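Local coordinates for phosphoacetylglucosamine mutase (Aspergillus fumigatus, PDB 4BJU), which interconverts N-acetylglucosamine 6-phosphate and N-acetylglucosamine 1-phosphate as a member of the phosphohexomutase family, a step on the route to UDP-N-acetylglucosamine, at residues G306-T311 / A451-L456; P457-R462 / L528-A533; E193-A198 / T418-Q423; P484-K489 / N534-A539. All blocks are in the same frame, centred on the assembly; numbering follows the deposited sequence.

Contact 1 (G306-T311 / A451-L456); sequences GDRIAT and ATYTDL
Arg308 lays its guanidinium flat over one face of the Tyr453 ring, the two planes only 16° apart, with CZ 3.7 Å from the centroid of that ring. This is a flat stack and a cation-pi contact at once, the broad aromatic face suiting a flat, delocalised cation. One end of the same group reaches the backbone: Arg308 NH2 donates to Tyr453 O at 2.7 Å, a short but bent bond (139° at the hydrogen), with the oxygen somewhat out of the guanidinium plane. Beyond NH2, Thr452 CG2 lies 3.5 Å from it at the guanidinium edge. Asp455 approaches the other terminal nitrogen obliquely, OD1 standing 3.7 Å from Arg308 NH1 in a long ion pair of charges alone. Bends at chi2 and chi3 bring the arginine off helix 306-323 and over the tyrosine. The ring is also met at its edge, where Thr311 OG1 comes within 3.5 Å of Tyr453 CE2. With CG between its backbone N and carbonyl carbon (chi1 61°), Tyr453 turns its ring back towards the helix. Farther out, Tyr347 of helix 342-351 meets the Tyr453 ring, while Trp449 NE1 bonds Arg308 O and Ser343 OG bonds Thr454 O. The contact thus fastens the first turn of helix 306-323, in domain III, to the segment leading into strand 458-464 of the C-terminal domain. A largely buried arginine is compensated here by a pi face, a carbonyl and a loosely paired carboxylate, which together probably favour its charged form.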
loop_
_atom_site.group_PDB
_atom_site.type_symbol
_atom_site.label_atom_id
_atom_site.label_comp_id
_atom_site.label_asym_id
_atom_site.label_seq_id
_atom_site.Cartn_x
_atom_site.Cartn_y
_atom_site.Cartn_z
ATOM N N GLY A 306 11.391 -0.601 0.200
ATOM C CA GLY A 306 10.475 -1.276 1.120
ATOM C C GLY A 306 11.076 -2.451 1.876
ATOM O O GLY A 306 10.852 -2.607 3.070
ATOM N N ASP A 307 11.842 -3.282 1.188
ATOM C CA ASP A 307 12.472 -4.430 1.834
ATOM C C ASP A 307 13.511 -4.003 2.886
ATOM O O ASP A 307 13.516 -4.523 4.008
ATOM C CB ASP A 307 13.071 -5.368 0.787
ATOM C CG ASP A 307 12.005 -6.058 -0.053
ATOM O OD1 ASP A 307 10.941 -6.436 0.499
ATOM O OD2 ASP A 307 12.236 -6.243 -1.263
ATOM N N ARG A 308 14.370 -3.054 2.516
ATOM C CA ARG A 308 15.229 -2.337 3.463
ATOM C C ARG A 308 14.494 -1.864 4.734
ATOM O O ARG A 308 14.958 -2.111 5.849
ATOM C CB ARG A 308 15.841 -1.136 2.753
ATOM C CG ARG A 308 17.303 -1.239 2.368
ATOM C CD ARG A 308 17.759 -2.613 1.938
ATOM N NE ARG A 308 18.919 -2.965 2.741
ATOM C CZ ARG A 308 20.146 -3.172 2.276
ATOM N NH1 ARG A 308 20.399 -3.096 0.979
ATOM N NH2 ARG A 308 21.117 -3.486 3.122
ATOM N N ILE A 309 13.359 -1.184 4.561
ATOM C CA ILE A 309 12.516 -0.753 5.693
ATOM C C ILE A 309 11.933 -1.948 6.491
ATOM O O ILE A 309 11.871 -1.918 7.740
ATOM C CB ILE A 309 11.387 0.210 5.237
ATOM C CG1 ILE A 309 11.972 1.384 4.435
ATOM C CG2 ILE A 309 10.566 0.700 6.440
ATOM C CD1 ILE A 309 11.001 2.473 4.045
ATOM N N ALA A 310 11.542 -3.002 5.776
ATOM C CA ALA A 310 11.004 -4.214 6.394
ATOM C C ALA A 310 12.020 -4.866 7.349
ATOM O O ALA A 310 11.676 -5.193 8.478
ATOM C CB ALA A 310 10.572 -5.214 5.321
ATOM N N THR A 311 13.257 -5.063 6.885
ATOM C CA THR A 311 14.321 -5.652 7.708
ATOM C C THR A 311 14.758 -4.683 8.799
ATOM O O THR A 311 15.215 -5.093 9.854
ATOM C CB THR A 311 15.567 -5.998 6.869
ATOM O OG1 THR A 311 15.956 -4.846 6.104
ATOM C CG2 THR A 311 15.276 -7.164 5.943
ATOM N N ALA A 451 24.628 -0.802 5.127
ATOM C CA ALA A 451 25.700 -1.784 5.352
ATOM C C ALA A 451 25.214 -3.086 6.005
ATOM O O ALA A 451 25.952 -4.071 6.007
ATOM C CB ALA A 451 26.840 -1.176 6.165
ATOM N N THR A 452 23.978 -3.078 6.519
ATOM C CA THR A 452 23.387 -4.197 7.270
ATOM C C THR A 452 23.451 -5.564 6.549
ATOM O O THR A 452 23.664 -6.591 7.173
ATOM C CB THR A 452 21.951 -3.866 7.759
ATOM O OG1 THR A 452 21.429 -4.970 8.504
ATOM C CG2 THR A 452 21.005 -3.591 6.592
ATOM N N TYR A 453 23.269 -5.556 5.234
ATOM C CA TYR A 453 23.461 -6.732 4.375
ATOM C C TYR A 453 23.620 -6.147 2.965
ATOM O O TYR A 453 23.301 -4.980 2.740
ATOM C CB TYR A 453 22.281 -7.733 4.470
ATOM C CG TYR A 453 20.942 -7.161 4.042
ATOM C CD1 TYR A 453 20.597 -7.097 2.693
ATOM C CD2 TYR A 453 20.020 -6.666 4.986
ATOM C CE1 TYR A 453 19.389 -6.565 2.288
ATOM C CE2 TYR A 453 18.793 -6.126 4.588
ATOM C CZ TYR A 453 18.489 -6.075 3.238
ATOM O OH TYR A 453 17.299 -5.543 2.788
ATOM N N THR A 454 24.139 -6.927 2.027
ATOM C CA THR A 454 24.373 -6.401 0.691
ATOM C C THR A 454 23.459 -7.129 -0.290
ATOM O O THR A 454 23.491 -8.355 -0.369
ATOM C CB THR A 454 25.846 -6.588 0.262
ATOM O OG1 THR A 454 26.664 -6.869 1.409
ATOM C CG2 THR A 454 26.369 -5.341 -0.461
ATOM N N ASP A 455 22.653 -6.379 -1.036
ATOM C CA ASP A 455 21.747 -6.962 -2.025
ATOM C C ASP A 455 22.493 -7.777 -3.064
ATOM O O ASP A 455 23.560 -7.363 -3.543
ATOM C CB ASP A 455 20.930 -5.868 -2.723
ATOM C CG ASP A 455 19.724 -5.446 -1.924
ATOM O OD1 ASP A 455 19.391 -6.110 -0.919
ATOM O OD2 ASP A 455 19.096 -4.441 -2.297
ATOM N N LEU A 456 21.953 -8.948 -3.398
ATOM C CA LEU A 456 22.427 -9.678 -4.563
ATOM C C LEU A 456 21.986 -8.879 -5.782
ATOM O O LEU A 456 20.842 -8.424 -5.831
ATOM C CB LEU A 456 21.843 -11.093 -4.616
ATOM C CG LEU A 456 22.160 -12.079 -3.474
ATOM C CD1 LEU A 456 21.368 -13.365 -3.640
ATOM C CD2 LEU A 456 23.655 -12.383 -3.369
#

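Contact 2 (P457-R462 / L528-A533); sequences PSRLVR and LATRVA
Strand 458-464, at one border of the three-stranded antiparallel sheet of the C-terminal domain, packs here on helix 522-539 through a small surface contact of Arg459 and Val461 with two alanines. The segment axes run 8.9 Å apart and 26° from parallel. Arg459 and Val461, two residues apart on the strand, both start their side chains towards the helix, and Ala529 and Ala533, one turn apart, face them. The arginine contributes its hydrocarbon: with CG anti to the backbone N (chi1 -178°) and the chain extended as far as NE, it passes over the alanine methyl, Arg459 CD lying 3.6 Å from Ala529 CB. Val461 divides its branches, CG1 standing 4.3 Å from Ala529 CB and CG2 4.4 Å from Ala533 CB. Alanine suits both helix positions because a single methyl lets the backbone come near the sheet. Ala529 also touches Ala517 of the neighbouring strand 512-518. Thr530 OG1 bonds Asp526 O within its own helix, and Asp526 OD1 makes a long, weak ion pair with Arg459 NH1. Cohesion between these segments is therefore mainly dispersion between aliphatic groups, the arginine masking a methyl while its charge stays near the protein surface.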
loop_
_atom_site.group_PDB
_atom_site.type_symbol
_atom_site.label_atom_id
_atom_site.label_comp_id
_atom_site.label_asym_id
_atom_site.label_seq_id
_atom_site.Cartn_x
_atom_site.Cartn_y
_atom_site.Cartn_z
ATOM N N PRO A 457 22.901 -8.648 -6.742
ATOM C CA PRO A 457 22.486 -8.030 -8.003
ATOM C C PRO A 457 21.243 -8.708 -8.582
ATOM O O PRO A 457 21.155 -9.927 -8.601
ATOM C CB PRO A 457 23.696 -8.258 -8.907
ATOM C CG PRO A 457 24.854 -8.198 -7.965
ATOM C CD PRO A 457 24.370 -8.786 -6.658
ATOM N N SER A 458 20.283 -7.915 -9.033
ATOM C CA SER A 458 19.061 -8.445 -9.608
ATOM C C SER A 458 18.663 -7.660 -10.843
ATOM O O SER A 458 19.178 -6.569 -11.085
ATOM C CB SER A 458 17.924 -8.385 -8.584
ATOM O OG SER A 458 17.725 -7.054 -8.127
ATOM N N ARG A 459 17.730 -8.223 -11.607
ATOM C CA ARG A 459 17.210 -7.617 -12.830
ATOM C C ARG A 459 15.786 -8.116 -13.059
ATOM O O ARG A 459 15.508 -9.323 -12.962
ATOM C CB ARG A 459 18.097 -7.991 -14.020
ATOM C CG ARG A 459 17.693 -7.394 -15.365
ATOM C CD ARG A 459 18.479 -8.099 -16.469
ATOM N NE ARG A 459 18.182 -7.626 -17.824
ATOM C CZ ARG A 459 18.826 -6.638 -18.439
ATOM N NH1 ARG A 459 19.802 -5.992 -17.821
ATOM N NH2 ARG A 459 18.483 -6.292 -19.671
ATOM N N LEU A 460 14.895 -7.171 -13.354
ATOM C CA LEU A 460 13.499 -7.443 -13.672
ATOM C C LEU A 460 13.249 -7.090 -15.137
ATOM O O LEU A 460 13.646 -6.013 -15.599
ATOM C CB LEU A 460 12.587 -6.618 -12.753
ATOM C CG LEU A 460 11.063 -6.736 -12.922
ATOM C CD1 LEU A 460 10.548 -8.134 -12.568
ATOM C CD2 LEU A 460 10.353 -5.683 -12.087
ATOM N N VAL A 461 12.613 -7.995 -15.876
ATOM C CA VAL A 461 12.308 -7.732 -17.281
ATOM C C VAL A 461 10.839 -8.025 -17.574
ATOM O O VAL A 461 10.211 -8.871 -16.930
ATOM C CB VAL A 461 13.353 -8.369 -18.300
ATOM C CG1 VAL A 461 14.118 -9.553 -17.718
ATOM C CG2 VAL A 461 12.733 -8.759 -19.634
ATOM N N ARG A 462 10.292 -7.285 -18.529
ATOM C CA ARG A 462 8.923 -7.461 -18.985
ATOM C C ARG A 462 8.944 -8.226 -20.307
ATOM O O ARG A 462 9.432 -7.720 -21.320
ATOM C CB ARG A 462 8.294 -6.079 -19.177
ATOM C CG ARG A 462 6.821 -6.071 -19.555
ATOM C CD ARG A 462 6.444 -4.747 -20.223
ATOM N NE ARG A 462 5.015 -4.659 -20.533
ATOM C CZ ARG A 462 4.417 -5.143 -21.630
ATOM N NH1 ARG A 462 5.111 -5.778 -22.576
ATOM N NH2 ARG A 462 3.102 -4.996 -21.773
ATOM N N LEU A 528 21.386 -14.723 -16.460
ATOM C CA LEU A 528 20.275 -15.556 -15.998
ATOM C C LEU A 528 18.908 -14.938 -16.352
ATOM O O LEU A 528 18.003 -15.630 -16.838
ATOM C CB LEU A 528 20.366 -15.824 -14.486
ATOM C CG LEU A 528 19.197 -16.564 -13.800
ATOM C CD1 LEU A 528 19.003 -17.948 -14.392
ATOM C CD2 LEU A 528 19.382 -16.676 -12.291
ATOM N N ALA A 529 18.769 -13.636 -16.141
ATOM C CA ALA A 529 17.503 -12.970 -16.437
ATOM C C ALA A 529 17.210 -13.035 -17.921
ATOM O O ALA A 529 16.078 -13.279 -18.306
ATOM C CB ALA A 529 17.508 -11.532 -15.948
ATOM N N THR A 530 18.244 -12.829 -18.746
ATOM C CA THR A 530 18.079 -12.885 -20.191
ATOM C C THR A 530 17.721 -14.292 -20.673
ATOM O O THR A 530 16.809 -14.446 -21.486
ATOM C CB THR A 530 19.315 -12.322 -20.917
ATOM O OG1 THR A 530 19.578 -11.021 -20.400
ATOM C CG2 THR A 530 19.071 -12.212 -22.425
ATOM N N ARG A 531 18.416 -15.311 -20.164
ATOM C CA ARG A 531 18.135 -16.706 -20.522
ATOM C C ARG A 531 16.704 -17.148 -20.181
ATOM O O ARG A 531 15.990 -17.668 -21.047
ATOM C CB ARG A 531 19.171 -17.648 -19.900
ATOM C CG ARG A 531 20.556 -17.450 -20.494
ATOM C CD ARG A 531 21.461 -18.624 -20.221
ATOM N NE ARG A 531 22.822 -18.348 -20.685
ATOM C CZ ARG A 531 23.676 -19.270 -21.120
ATOM N NH1 ARG A 531 23.312 -20.550 -21.190
ATOM N NH2 ARG A 531 24.888 -18.905 -21.501
ATOM N N VAL A 532 16.283 -16.916 -18.933
ATOM C CA VAL A 532 14.885 -17.135 -18.540
ATOM C C VAL A 532 13.948 -16.297 -19.428
ATOM O O VAL A 532 12.913 -16.794 -19.852
ATOM C CB VAL A 532 14.626 -16.855 -17.033
ATOM C CG1 VAL A 532 13.173 -17.115 -16.672
ATOM C CG2 VAL A 532 15.543 -17.702 -16.151
ATOM N N ALA A 533 14.333 -15.056 -19.743
ATOM C CA ALA A 533 13.500 -14.164 -20.583
ATOM C C ALA A 533 13.250 -14.741 -21.974
ATOM O O ALA A 533 12.152 -14.621 -22.502
ATOM C CB ALA A 533 14.106 -12.772 -20.692
#

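Contact 3 (E193-A198 / T418-Q423); sequences EKLAAA and TDLINQ
Helix 188-202 meets the last turn of helix 405-420 at close range, the CA atoms of Ala198 and Leu420 standing 5.2 Å apart. Just past this point Ile421 leaves helical geometry and the chain turns away. Such nearness demands a small residue, and Ala198 meets it: its methyl presses on the helix end, with Ala198 CB 3.6 Å from Leu420 N and 4.0 Å from Asp419 CB. Two leucines fill the space alongside, crossing at about a right angle, with Leu195 CD2 lying 3.9 Å from Leu420 CD1. The same Leu195 CD2 rests 3.4 Å from Leu420 O, a carbonyl that accepts a bond from Ser430 OG. The helices belong to domains II and III, so the contact joins two of the consecutive alpha/beta domains of the phosphohexomutase fold; Leu433 of helix 428-442 touches both leucines. Lys194 starts out opposite its backbone N (chi1 175°) and runs extended, crosswise to Asp419, laying its methylenes beside the backbone with Lys194 CE 3.6 Å from Asp419 O. Its ammonium bonds Tyr183 O and makes a cation-pi contact with Tyr183, while Asp419 OD1 stays 4.6 Å from Lys194 NZ, a loose attraction at most.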
loop_
_atom_site.group_PDB
_atom_site.type_symbol
_atom_site.label_atom_id
_atom_site.label_comp_id
_atom_site.label_asym_id
_atom_site.label_seq_id
_atom_site.Cartn_x
_atom_site.Cartn_y
_atom_site.Cartn_z
ATOM N N GLU A 193 -2.662 14.262 16.193
ATOM C CA GLU A 193 -2.428 14.168 17.632
ATOM C C GLU A 193 -1.997 12.756 17.981
ATOM O O GLU A 193 -1.063 12.562 18.755
ATOM C CB GLU A 193 -3.683 14.551 18.460
ATOM C CG GLU A 193 -4.260 15.919 18.142
ATOM C CD GLU A 193 -5.591 16.210 18.827
ATOM O OE1 GLU A 193 -6.382 15.275 19.101
ATOM O OE2 GLU A 193 -5.867 17.403 19.083
ATOM N N LYS A 194 -2.674 11.774 17.399
ATOM C CA LYS A 194 -2.375 10.381 17.681
ATOM C C LYS A 194 -0.949 10.025 17.264
ATOM O O LYS A 194 -0.221 9.400 18.048
ATOM C CB LYS A 194 -3.386 9.449 17.007
ATOM C CG LYS A 194 -3.036 7.982 17.193
ATOM C CD LYS A 194 -3.928 7.013 16.429
ATOM C CE LYS A 194 -3.977 5.673 17.170
ATOM N NZ LYS A 194 -4.502 4.591 16.311
ATOM N N LEU A 195 -0.562 10.398 16.036
ATOM C CA LEU A 195 0.819 10.228 15.570
ATOM C C LEU A 195 1.814 10.967 16.450
ATOM O O LEU A 195 2.853 10.425 16.795
ATOM C CB LEU A 195 0.979 10.723 14.124
ATOM C CG LEU A 195 0.623 9.738 13.006
ATOM C CD1 LEU A 195 0.873 10.368 11.639
ATOM C CD2 LEU A 195 1.404 8.430 13.148
ATOM N N ALA A 196 1.502 12.213 16.795
ATOM C CA ALA A 196 2.407 13.018 17.619
ATOM C C ALA A 196 2.634 12.344 18.971
ATOM O O ALA A 196 3.777 12.065 19.344
ATOM C CB ALA A 196 1.872 14.434 17.802
ATOM N N ALA A 197 1.543 12.035 19.674
ATOM C CA ALA A 197 1.625 11.456 21.020
ATOM C C ALA A 197 2.390 10.151 21.038
ATOM O O ALA A 197 3.190 9.933 21.935
ATOM C CB ALA A 197 0.238 11.277 21.631
ATOM N N ALA A 198 2.170 9.291 20.045
ATOM C CA ALA A 198 2.863 8.011 19.999
ATOM C C ALA A 198 4.364 8.185 19.683
ATOM O O ALA A 198 5.208 7.567 20.341
ATOM C CB ALA A 198 2.199 7.068 19.001
ATOM N N THR A 418 2.486 0.516 18.729
ATOM C CA THR A 418 1.163 0.061 18.378
ATOM C C THR A 418 0.214 1.199 17.977
ATOM O O THR A 418 -0.654 1.004 17.144
ATOM C CB THR A 418 0.553 -0.792 19.502
ATOM O OG1 THR A 418 -0.525 -1.537 18.955
ATOM C CG2 THR A 418 -0.002 0.059 20.610
ATOM N N ASP A 419 0.388 2.382 18.557
ATOM C CA ASP A 419 -0.431 3.539 18.191
ATOM C C ASP A 419 0.188 4.374 17.056
ATOM O O ASP A 419 -0.529 5.112 16.384
ATOM C CB ASP A 419 -0.740 4.405 19.421
ATOM C CG ASP A 419 -1.614 3.673 20.449
ATOM O OD1 ASP A 419 -2.404 2.789 20.039
ATOM O OD2 ASP A 419 -1.500 3.960 21.666
ATOM N N LEU A 420 1.504 4.248 16.853
ATOM C CA LEU A 420 2.221 4.991 15.812
ATOM C C LEU A 420 2.009 4.384 14.439
ATOM O O LEU A 420 1.921 5.095 13.431
ATOM C CB LEU A 420 3.736 5.040 16.085
ATOM C CG LEU A 420 4.521 5.966 15.141
ATOM C CD1 LEU A 420 4.374 7.427 15.513
ATOM C CD2 LEU A 420 5.987 5.570 15.074
ATOM N N ILE A 421 1.947 3.065 14.402
ATOM C CA ILE A 421 1.938 2.349 13.154
ATOM C C ILE A 421 0.497 2.107 12.742
ATOM O O ILE A 421 -0.254 1.454 13.468
ATOM C CB ILE A 421 2.707 1.039 13.310
ATOM C CG1 ILE A 421 4.174 1.350 13.574
ATOM C CG2 ILE A 421 2.557 0.195 12.066
ATOM C CD1 ILE A 421 4.902 0.342 14.430
ATOM N N ASN A 422 0.118 2.657 11.591
ATOM C CA ASN A 422 -1.223 2.508 11.031
ATOM C C ASN A 422 -1.614 1.031 10.843
ATOM O O ASN A 422 -0.941 0.282 10.117
ATOM C CB ASN A 422 -1.309 3.265 9.694
ATOM C CG ASN A 422 -2.739 3.573 9.271
ATOM O OD1 ASN A 422 -3.634 2.726 9.387
ATOM N ND2 ASN A 422 -2.961 4.794 8.760
ATOM N N GLN A 423 -2.703 0.623 11.491
ATOM C CA GLN A 423 -3.135 -0.773 11.472
ATOM C C GLN A 423 -4.045 -1.107 10.291
ATOM O O GLN A 423 -4.220 -2.280 9.929
ATOM C CB GLN A 423 -3.824 -1.150 12.790
ATOM C CG GLN A 423 -2.945 -1.042 14.031
ATOM C CD GLN A 423 -1.692 -1.893 13.936
ATOM O OE1 GLN A 423 -1.739 -3.118 14.085
ATOM N NE2 GLN A 423 -0.559 -1.245 13.692
#

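Contact 4 (P484-K489 / N534-A539); sequences PGLQAK and NAVRDA
Leu486 is the bump of this contact: its branched end lies against a shallow patch of helix 522-539 made by Ala535, Val536 and Ala539. The two alanines sit one turn apart on the same side of their helix, and their single methyls keep that surface low enough for a bulky leucine to come close. Its CD2 branch lies 3.9 Å from Ala535 CB, near the start of the turn, whereas at the far end Leu486 CG stands 4.2 Å from Ala539 CB. The other methyl takes the third border, with Leu486 CD1 4.3 Å from Val536 CG2, so the fork of the leucine is spread over three residues. Val536, beta-branched, forms the higher rim of the patch and turns on towards the sheet, where it touches Val513 and Val515. Phe471 touches both Leu486 and Val536. On the outer side Lys489, one turn further along helix 486-495, brings only its aliphatic stem near, CG 4.5 Å from Ala535 CB, while the residue as a whole stays exposed. Gly485 holds the N-cap position ahead of this helix, and its positive phi (82°) suits glycine; Leu486 follows directly, at the first turn. The contact pairs the two helices of the C-terminal domain, which lie together against its antiparallel sheet, as expected for this TBP-like domain of phosphohexomutases.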
loop_
_atom_site.group_PDB
_atom_site.type_symbol
_atom_site.label_atom_id
_atom_site.label_comp_id
_atom_site.label_asym_id
_atom_site.label_seq_id
_atom_site.Cartn_x
_atom_site.Cartn_y
_atom_site.Cartn_z
ATOM N N PRO A 484 4.109 -26.508 -19.814
ATOM C CA PRO A 484 4.957 -27.669 -19.572
ATOM C C PRO A 484 6.435 -27.401 -19.829
ATOM O O PRO A 484 6.801 -26.775 -20.845
ATOM C CB PRO A 484 4.422 -28.728 -20.563
ATOM C CG PRO A 484 3.287 -28.088 -21.310
ATOM C CD PRO A 484 2.868 -26.885 -20.517
ATOM N N GLY A 485 7.252 -27.854 -18.878
ATOM C CA GLY A 485 8.696 -27.886 -19.011
ATOM C C GLY A 485 9.407 -26.593 -18.713
ATOM O O GLY A 485 10.634 -26.591 -18.573
ATOM N N LEU A 486 8.659 -25.492 -18.635
ATOM C CA LEU A 486 9.261 -24.181 -18.427
ATOM C C LEU A 486 9.913 -24.116 -17.050
ATOM O O LEU A 486 11.058 -23.681 -16.929
ATOM C CB LEU A 486 8.243 -23.053 -18.576
ATOM C CG LEU A 486 8.647 -21.710 -19.219
ATOM C CD1 LEU A 486 7.947 -20.536 -18.552
ATOM C CD2 LEU A 486 10.148 -21.443 -19.274
ATOM N N GLN A 487 9.201 -24.554 -16.016
ATOM C CA GLN A 487 9.795 -24.588 -14.690
ATOM C C GLN A 487 11.052 -25.445 -14.657
ATOM O O GLN A 487 12.079 -25.003 -14.153
ATOM C CB GLN A 487 8.800 -25.029 -13.605
ATOM C CG GLN A 487 9.271 -24.709 -12.187
ATOM C CD GLN A 487 9.606 -23.234 -11.968
ATOM O OE1 GLN A 487 10.592 -22.903 -11.311
ATOM N NE2 GLN A 487 8.785 -22.340 -12.518
ATOM N N ALA A 488 10.985 -26.652 -15.214
ATOM C CA ALA A 488 12.170 -27.516 -15.260
ATOM C C ALA A 488 13.363 -26.737 -15.818
ATOM O O ALA A 488 14.474 -26.847 -15.295
ATOM C CB ALA A 488 11.906 -28.777 -16.068
ATOM N N LYS A 489 13.116 -25.914 -16.838
ATOM C CA LYS A 489 14.174 -25.114 -17.452
ATOM C C LYS A 489 14.587 -23.916 -16.597
ATOM O O LYS A 489 15.781 -23.589 -16.521
ATOM C CB LYS A 489 13.809 -24.687 -18.883
ATOM C CG LYS A 489 14.883 -23.852 -19.571
ATOM C CD LYS A 489 15.169 -24.327 -20.989
ATOM C CE LYS A 489 16.239 -25.417 -21.039
ATOM N NZ LYS A 489 17.609 -24.874 -21.245
ATOM N N ASN A 534 14.275 -15.367 -22.548
ATOM C CA ASN A 534 14.183 -16.005 -23.851
ATOM C C ASN A 534 13.336 -17.280 -23.827
ATOM O O ASN A 534 12.569 -17.533 -24.761
ATOM C CB ASN A 534 15.578 -16.363 -24.364
ATOM C CG ASN A 534 16.383 -15.161 -24.805
ATOM O OD1 ASN A 534 15.840 -14.108 -25.142
ATOM N ND2 ASN A 534 17.695 -15.324 -24.830
ATOM N N ALA A 535 13.509 -18.097 -22.783
ATOM C CA ALA A 535 12.697 -19.312 -22.594
ATOM C C ALA A 535 11.229 -18.942 -22.424
ATOM O O ALA A 535 10.358 -19.555 -23.043
ATOM C CB ALA A 535 13.186 -20.128 -21.406
ATOM N N VAL A 536 10.973 -17.903 -21.635
ATOM C CA VAL A 536 9.620 -17.403 -21.428
ATOM C C VAL A 536 9.001 -16.963 -22.754
ATOM O O VAL A 536 7.886 -17.380 -23.105
ATOM C CB VAL A 536 9.582 -16.232 -20.414
ATOM C CG1 VAL A 536 8.243 -15.513 -20.484
ATOM C CG2 VAL A 536 9.872 -16.722 -19.002
ATOM N N ARG A 537 9.741 -16.143 -23.488
ATOM C CA ARG A 537 9.318 -15.642 -24.788
ATOM C C ARG A 537 9.063 -16.802 -25.731
ATOM O O ARG A 537 8.104 -16.786 -26.498
ATOM C CB ARG A 537 10.400 -14.717 -25.362
ATOM C CG ARG A 537 9.980 -13.869 -26.555
ATOM C CD ARG A 537 11.199 -13.433 -27.361
ATOM N NE ARG A 537 11.791 -14.574 -28.071
ATOM C CZ ARG A 537 13.069 -14.963 -28.016
ATOM N NH1 ARG A 537 13.985 -14.298 -27.303
ATOM N NH2 ARG A 537 13.437 -16.034 -28.713
ATOM N N ASP A 538 9.922 -17.812 -25.656
ATOM C CA ASP A 538 9.833 -18.980 -26.527
ATOM C C ASP A 538 8.557 -19.776 -26.262
ATOM O O ASP A 538 7.791 -20.048 -27.184
ATOM C CB ASP A 538 11.068 -19.863 -26.344
ATOM C CG ASP A 538 11.092 -21.041 -27.288
ATOM O OD1 ASP A 538 10.936 -20.845 -28.513
ATOM O OD2 ASP A 538 11.287 -22.172 -26.793
ATOM N N ALA A 539 8.326 -20.120 -24.996
ATOM C CA ALA A 539 7.133 -20.867 -24.581
ATOM C C ALA A 539 5.850 -20.055 -24.774
ATOM O O ALA A 539 4.753 -20.612 -24.763
ATOM C CB ALA A 539 7.266 -21.314 -23.133
#

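Overall arrangement
Contacts 1 and 3 are the buried ones and contact 2 lies at the surface, with contact 4 in between. Helix 522-539 serves contacts 2 and 4, whose centres are about 13 Å apart: its successive turns meet first a strand, then a second helix, and both tie the C-terminal domain together. Contact 1 runs in sequence into contact 2 and holds the approach to that domain. Contact 3 lies across the chain's centre from contacts 2 and 4, about 48 Å from contact 4 between centres. Charge and aromatic stacking dominate contact 1; the others are mainly aliphatic, with alanine methyls beside leucine in contacts 3 and 4 and beside valine and an arginine stem in contact 2.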